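Local coordinates for mandelate racemase/muconate lactonizing enzyme family protein (Roseovarius sp. TM1035, PDB 3T9P), which probably acts as an enolase-superfamily enzyme related to mandelate racemase and muconate lactonizing enzyme, its own substrate and reaction not being established, at residues Thr105-Asp108 with Thr109-Asp113; Glu186-Val189 with Pro190-Arg194. All coordinates share one frame; numbering follows the deposited sequence.

Interaction 1: residues Thr105-Asp108 with Thr109-Asp113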
ATOM      1  N   THR A 105       1.594 -12.940  -2.749  1.00 13.79           N
ATOM      2  CA  THR A 105       2.170 -14.022  -1.964  1.00 12.22           C
ATOM      3  C   THR A 105       1.553 -15.377  -2.367  1.00 10.78           C
ATOM      4  O   THR A 105       2.272 -16.360  -2.341  1.00 12.53           O
ATOM      5  CB  THR A 105       1.963 -13.783  -0.442  1.00 13.39           C
ATOM      6  OG1 THR A 105       2.644 -12.572  -0.096  1.00 16.51           O
ATOM      7  CG2 THR A 105       2.390 -14.936   0.416  1.00 13.63           C
ATOM      8  N   GLY A 106       0.258 -15.407  -2.653  1.00 10.64           N
ATOM      9  CA  GLY A 106      -0.451 -16.665  -2.953  1.00 12.07           C
ATOM     10  C   GLY A 106       0.113 -17.242  -4.271  1.00 13.59           C
ATOM     11  O   GLY A 106       0.365 -18.468  -4.388  1.00 12.20           O
ATOM     12  N   LEU A 107       0.346 -16.367  -5.240  1.00 12.62           N
ATOM     13  CA  LEU A 107       1.037 -16.787  -6.495  1.00 15.02           C
ATOM     14  C   LEU A 107       2.490 -17.287  -6.252  1.00 15.10           C
ATOM     15  O   LEU A 107       2.870 -18.373  -6.678  1.00 12.37           O
ATOM     16  CB  LEU A 107       1.066 -15.664  -7.564  1.00 12.84           C
ATOM     17  CG  LEU A 107       1.826 -15.985  -8.930  1.00 15.15           C
ATOM     18  CD1 LEU A 107       1.051 -17.008  -9.839  1.00 14.17           C
ATOM     19  CD2 LEU A 107       1.827 -14.719  -9.740  1.00 13.90           C
ATOM     20  N   ASP A 108       3.315 -16.489  -5.581  1.00 14.39           N
ATOM     21  CA  ASP A 108       4.701 -16.887  -5.344  1.00 14.91           C
ATOM     22  C   ASP A 108       4.795 -18.211  -4.577  1.00 14.99           C
ATOM     23  O   ASP A 108       5.558 -19.145  -4.999  1.00 15.77           O
ATOM     24  CB  ASP A 108       5.398 -15.739  -4.540  1.00 15.57           C
ATOM     25  CG  ASP A 108       6.772 -16.124  -4.035  1.00 17.71           C
ATOM     26  OD1 ASP A 108       7.796 -15.644  -4.608  1.00 17.78           O
ATOM     27  OD2 ASP A 108       6.819 -16.891  -3.030  1.00 15.68           O
ATOM     28  N   THR A 109       4.069 -18.320  -3.473  1.00 13.58           N
ATOM     29  CA  THR A 109       4.194 -19.549  -2.625  1.00 14.02           C
ATOM     30  C   THR A 109       3.672 -20.816  -3.315  1.00 13.66           C
ATOM     31  O   THR A 109       4.206 -21.869  -3.120  1.00 12.47           O
ATOM     32  CB  THR A 109       3.490 -19.394  -1.234  1.00 15.92           C
ATOM     33  OG1 THR A 109       2.183 -18.865  -1.444  1.00 11.95           O
ATOM     34  CG2 THR A 109       4.260 -18.382  -0.334  1.00 15.32           C
ATOM     35  N   ALA A 110       2.636 -20.703  -4.149  1.00 13.59           N
ATOM     36  CA  ALA A 110       2.121 -21.876  -4.844  1.00 14.44           C
ATOM     37  C   ALA A 110       3.181 -22.318  -5.855  1.00 14.08           C
ATOM     38  O   ALA A 110       3.375 -23.488  -6.087  1.00 14.03           O
ATOM     39  CB  ALA A 110       0.805 -21.472  -5.609  1.00 14.15           C
ATOM     40  N   LEU A 111       3.831 -21.347  -6.514  1.00 13.72           N
ATOM     41  CA  LEU A 111       4.831 -21.722  -7.524  1.00 15.55           C
ATOM     42  C   LEU A 111       6.090 -22.360  -6.909  1.00 16.02           C
ATOM     43  O   LEU A 111       6.703 -23.250  -7.525  1.00 17.25           O
ATOM     44  CB  LEU A 111       5.185 -20.513  -8.390  1.00 13.72           C
ATOM     45  CG  LEU A 111       4.078 -20.014  -9.330  1.00 15.35           C
ATOM     46  CD1 LEU A 111       4.512 -18.662  -9.918  1.00 14.36           C
ATOM     47  CD2 LEU A 111       3.774 -21.027 -10.469  1.00 18.74           C
ATOM     48  N   TRP A 112       6.554 -21.881  -5.748  1.00 16.15           N
ATOM     49  CA  TRP A 112       7.688 -22.598  -5.089  1.00 16.19           C
ATOM     50  C   TRP A 112       7.279 -24.040  -4.760  1.00 14.92           C
ATOM     51  O   TRP A 112       8.085 -24.939  -4.881  1.00 15.60           O
ATOM     52  CB  TRP A 112       8.157 -21.838  -3.803  1.00 14.83           C
ATOM     53  CG  TRP A 112       8.871 -20.538  -4.162  1.00 16.57           C
ATOM     54  CD1 TRP A 112       8.418 -19.222  -3.979  1.00 14.83           C
ATOM     55  CD2 TRP A 112      10.158 -20.452  -4.730  1.00 20.43           C
ATOM     56  NE1 TRP A 112       9.377 -18.338  -4.389  1.00 16.83           N
ATOM     57  CE2 TRP A 112      10.446 -19.064  -4.906  1.00 19.22           C
ATOM     58  CE3 TRP A 112      11.120 -21.427  -5.127  1.00 18.12           C
ATOM     59  CZ2 TRP A 112      11.658 -18.624  -5.471  1.00 22.08           C
ATOM     60  CZ3 TRP A 112      12.317 -20.984  -5.748  1.00 20.34           C
ATOM     61  CH2 TRP A 112      12.571 -19.592  -5.905  1.00 19.98           C
ATOM     62  N   ASP A 113       6.084 -24.233  -4.238  1.00 16.28           N
ATOM     63  CA  ASP A 113       5.633 -25.585  -3.848  1.00 16.90           C
ATOM     64  C   ASP A 113       5.529 -26.452  -5.110  1.00 17.14           C
ATOM     65  O   ASP A 113       5.922 -27.597  -5.099  1.00 17.44           O
ATOM     66  CB  ASP A 113       4.228 -25.515  -3.200  1.00 16.97           C
ATOM     67  CG  ASP A 113       3.787 -26.909  -2.563  1.00 19.59           C
ATOM     68  OD1 ASP A 113       4.563 -27.435  -1.691  1.00 19.76           O
ATOM     69  OD2 ASP A 113       2.659 -27.434  -2.979  1.00 19.67           O
TER
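Thr109 holds the carbonyl of Thr105 twice. Its OG1 donates to Thr105 O at 2.7 Å, and its backbone N donates to the same oxygen at 2.9 Å. The two donors come from opposite faces of the carbonyl plane. OG1 can turn back because chi1 of 48° places it between Thr109's own N and carbonyl carbon. The same OG1 also bonds Gln52 N. One turn on, the indole of Trp112 meets the carboxylate of Asp108. Trp112 NE1 gives a weak, bent bond of 3.1 Å to Asp108 OD1. Asp108 OD2 lies at the ring edge, 3.0 Å from Trp112 CD1. The carboxylate and ring planes are 55° apart. Stronger partners for Asp108 are the backbone N of Met287 and His288, which bond OD2 and OD1. These pairs are i to i+4 contacts inside helix 98-119 of the N-terminal capping region of the mandelate racemase/muconate lactonizing enzyme fold. The Asp108 bonds tie this helix to the start of helix 287-299. His288 and Phe81 also meet the Trp112 ring. On another side of the helix, Leu107 CD1 touches Leu111 CD1 at 3.8 Å, and the two side chains cross at a slant. Both leucines rest on Ile25 of strand 25-32. Beside them, Ala110 packs on Val39 and Val41 of strand 37-43.

Interaction 2: residues Glu186-Val189 with Pro190-Arg194; sequences EAVV and PTVSR
Thr191 bonds to the carbonyl of Ala187 through both of its donors. OG1 reaches Ala187 O at 2.6 Å, and the backbone N of Thr191 reaches that oxygen at 2.9 Å. They approach from opposite faces of the carbonyl plane. With chi1 at -56°, OG1 lies beside its own backbone N and both can point back along the helix. The next two bonds continue the helical pattern: Val192 N to Val188 O at 3.2 Å, and Ser193 N to Val189 O at 3.2 Å. Val188 O also takes a weak bond from Trp168 NE1. Val188 and Val192 run alongside each other in one direction, and Val188 CG2 meets Val192 CG2 at 4.1 Å. Pro190 interrupts the hydrogen bonding. Its ring occupies the place of an amide hydrogen, with Pro190 CD 3.1 Å from Glu186 O, and the helix is kinked here. Helix 184-196 joins strands 165-169 and 201-205 in a beta-alpha-beta unit of the barrel domain. Neighbouring helix 147-161 packs on it through Pro147, against Val188, and Phe154, against Val192. Ser193 OG bonds Asn225 O, while Glu186 OE2 forms a salt bridge with Arg214. The proline leaves Glu186 O without its helical amide donor. The paired bonds to Ala187 O fix the Thr191 hydroxyl and hold the turn just beyond the kink.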
ATOM      1  N   GLU A 186       5.407  -1.833  33.446  1.00 22.58           N
ATOM      2  CA  GLU A 186       6.264  -1.807  34.667  1.00 23.05           C
ATOM      3  C   GLU A 186       6.266  -3.128  35.365  1.00 21.66           C
ATOM      4  O   GLU A 186       7.325  -3.546  35.852  1.00 23.93           O
ATOM      5  CB  GLU A 186       5.888  -0.637  35.627  1.00 20.78           C
ATOM      6  CG  GLU A 186       6.346   0.686  35.098  1.00 25.99           C
ATOM      7  CD  GLU A 186       5.370   1.336  34.058  1.00 31.49           C
ATOM      8  OE1 GLU A 186       4.236   0.833  33.831  1.00 34.46           O
ATOM      9  OE2 GLU A 186       5.752   2.396  33.516  1.00 38.50           O
ATOM     10  N   ALA A 187       5.155  -3.840  35.332  1.00 22.46           N
ATOM     11  CA  ALA A 187       5.047  -5.153  35.897  1.00 21.50           C
ATOM     12  C   ALA A 187       5.437  -6.321  35.005  1.00 21.76           C
ATOM     13  O   ALA A 187       6.090  -7.319  35.542  1.00 19.69           O
ATOM     14  CB  ALA A 187       3.654  -5.387  36.449  1.00 23.27           C
ATOM     15  N   VAL A 188       5.050  -6.236  33.711  1.00 19.94           N
ATOM     16  CA  VAL A 188       5.120  -7.422  32.827  1.00 20.03           C
ATOM     17  C   VAL A 188       6.635  -7.696  32.546  1.00 19.71           C
ATOM     18  O   VAL A 188       7.032  -8.836  32.348  1.00 20.12           O
ATOM     19  CB  VAL A 188       4.280  -7.237  31.491  1.00 20.33           C
ATOM     20  CG1 VAL A 188       5.057  -6.382  30.477  1.00 18.61           C
ATOM     21  CG2 VAL A 188       3.969  -8.510  30.889  1.00 18.54           C
ATOM     22  N   VAL A 189       7.453  -6.656  32.580  1.00 17.86           N
ATOM     23  CA  VAL A 189       8.829  -6.768  32.093  1.00 18.77           C
ATOM     24  C   VAL A 189       9.614  -7.604  33.161  1.00 19.80           C
ATOM     25  O   VAL A 189      10.086  -8.742  32.848  1.00 18.72           O
ATOM     26  CB  VAL A 189       9.453  -5.382  31.821  1.00 17.28           C
ATOM     27  CG1 VAL A 189      11.013  -5.463  31.662  1.00 18.43           C
ATOM     28  CG2 VAL A 189       8.836  -4.678  30.586  1.00 16.29           C
ATOM     29  N   PRO A 190       9.637  -7.099  34.441  1.00 19.24           N
ATOM     30  CA  PRO A 190      10.370  -7.918  35.487  1.00 21.13           C
ATOM     31  C   PRO A 190       9.652  -9.197  35.859  1.00 21.49           C
ATOM     32  O   PRO A 190      10.290 -10.252  36.039  1.00 22.44           O
ATOM     33  CB  PRO A 190      10.547  -6.920  36.698  1.00 20.95           C
ATOM     34  CG  PRO A 190       9.394  -5.916  36.599  1.00 20.59           C
ATOM     35  CD  PRO A 190       9.339  -5.740  34.932  1.00 17.16           C
ATOM     36  N   THR A 191       8.326  -9.191  35.865  1.00 18.92           N
ATOM     37  CA  THR A 191       7.667 -10.445  36.232  1.00 19.54           C
ATOM     38  C   THR A 191       7.934 -11.630  35.327  1.00 19.30           C
ATOM     39  O   THR A 191       8.092 -12.759  35.809  1.00 18.77           O
ATOM     40  CB  THR A 191       6.067 -10.201  36.376  1.00 20.12           C
ATOM     41  OG1 THR A 191       5.882  -9.168  37.324  1.00 17.52           O
ATOM     42  CG2 THR A 191       5.310 -11.426  36.742  1.00 20.73           C
ATOM     43  N   VAL A 192       7.813 -11.435  34.015  1.00 18.32           N
ATOM     44  CA  VAL A 192       8.004 -12.542  33.073  1.00 18.23           C
ATOM     45  C   VAL A 192       9.520 -12.928  33.053  1.00 19.39           C
ATOM     46  O   VAL A 192       9.892 -14.119  33.096  1.00 18.69           O
ATOM     47  CB  VAL A 192       7.465 -12.143  31.654  1.00 17.61           C
ATOM     48  CG1 VAL A 192       7.784 -13.228  30.620  1.00 19.53           C
ATOM     49  CG2 VAL A 192       5.965 -11.986  31.735  1.00 16.45           C
ATOM     50  N   SER A 193      10.360 -11.917  33.051  1.00 21.12           N
ATOM     51  CA  SER A 193      11.794 -12.128  32.985  1.00 22.81           C
ATOM     52  C   SER A 193      12.319 -12.925  34.219  1.00 22.77           C
ATOM     53  O   SER A 193      13.063 -13.928  34.034  1.00 22.54           O
ATOM     54  CB  SER A 193      12.506 -10.780  32.933  1.00 22.75           C
ATOM     55  OG  SER A 193      13.921 -10.995  32.970  1.00 24.39           O
ATOM     56  N   ARG A 194      11.906 -12.535  35.445  1.00 21.74           N
ATOM     57  CA  ARG A 194      12.355 -13.303  36.630  1.00 23.66           C
ATOM     58  C   ARG A 194      11.727 -14.668  36.617  1.00 23.10           C
ATOM     59  O   ARG A 194      12.402 -15.592  36.966  1.00 26.35           O
ATOM     60  CB  ARG A 194      12.142 -12.545  37.955  1.00 23.34           C
ATOM     61  CG  ARG A 194      12.830 -11.093  38.041  1.00 31.18           C
ATOM     62  CD  ARG A 194      12.387 -10.266  39.302  1.00 39.17           C
ATOM     63  NE  ARG A 194      13.000 -10.857  40.502  1.00 50.98           N
ATOM     64  CZ  ARG A 194      12.455 -11.814  41.272  1.00 57.23           C
ATOM     65  NH1 ARG A 194      11.227 -12.273  41.035  1.00 60.73           N
ATOM     66  NH2 ARG A 194      13.121 -12.303  42.319  1.00 58.21           N
TER

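Interaction 1 and interaction 2 lie on opposite sides of the chain's centre. Their centres are 41 Å apart, and their nearest atoms about 31 Å. Interaction 1 belongs to the N-terminal capping domain, interaction 2 to the barrel domain. Each has a threonine whose N and OG1 share the carbonyl four residues back. Their settings differ. Interaction 1 is wholly buried and tied by polar bonds to several parts of the chain. Interaction 2 is partly buried, and its helix is kinked at Pro190. In enolase-superfamily enzymes the active site lies at the C-terminal ends of the barrel strands, under the capping domain. Both contacts are probably packing within the two domains that form it.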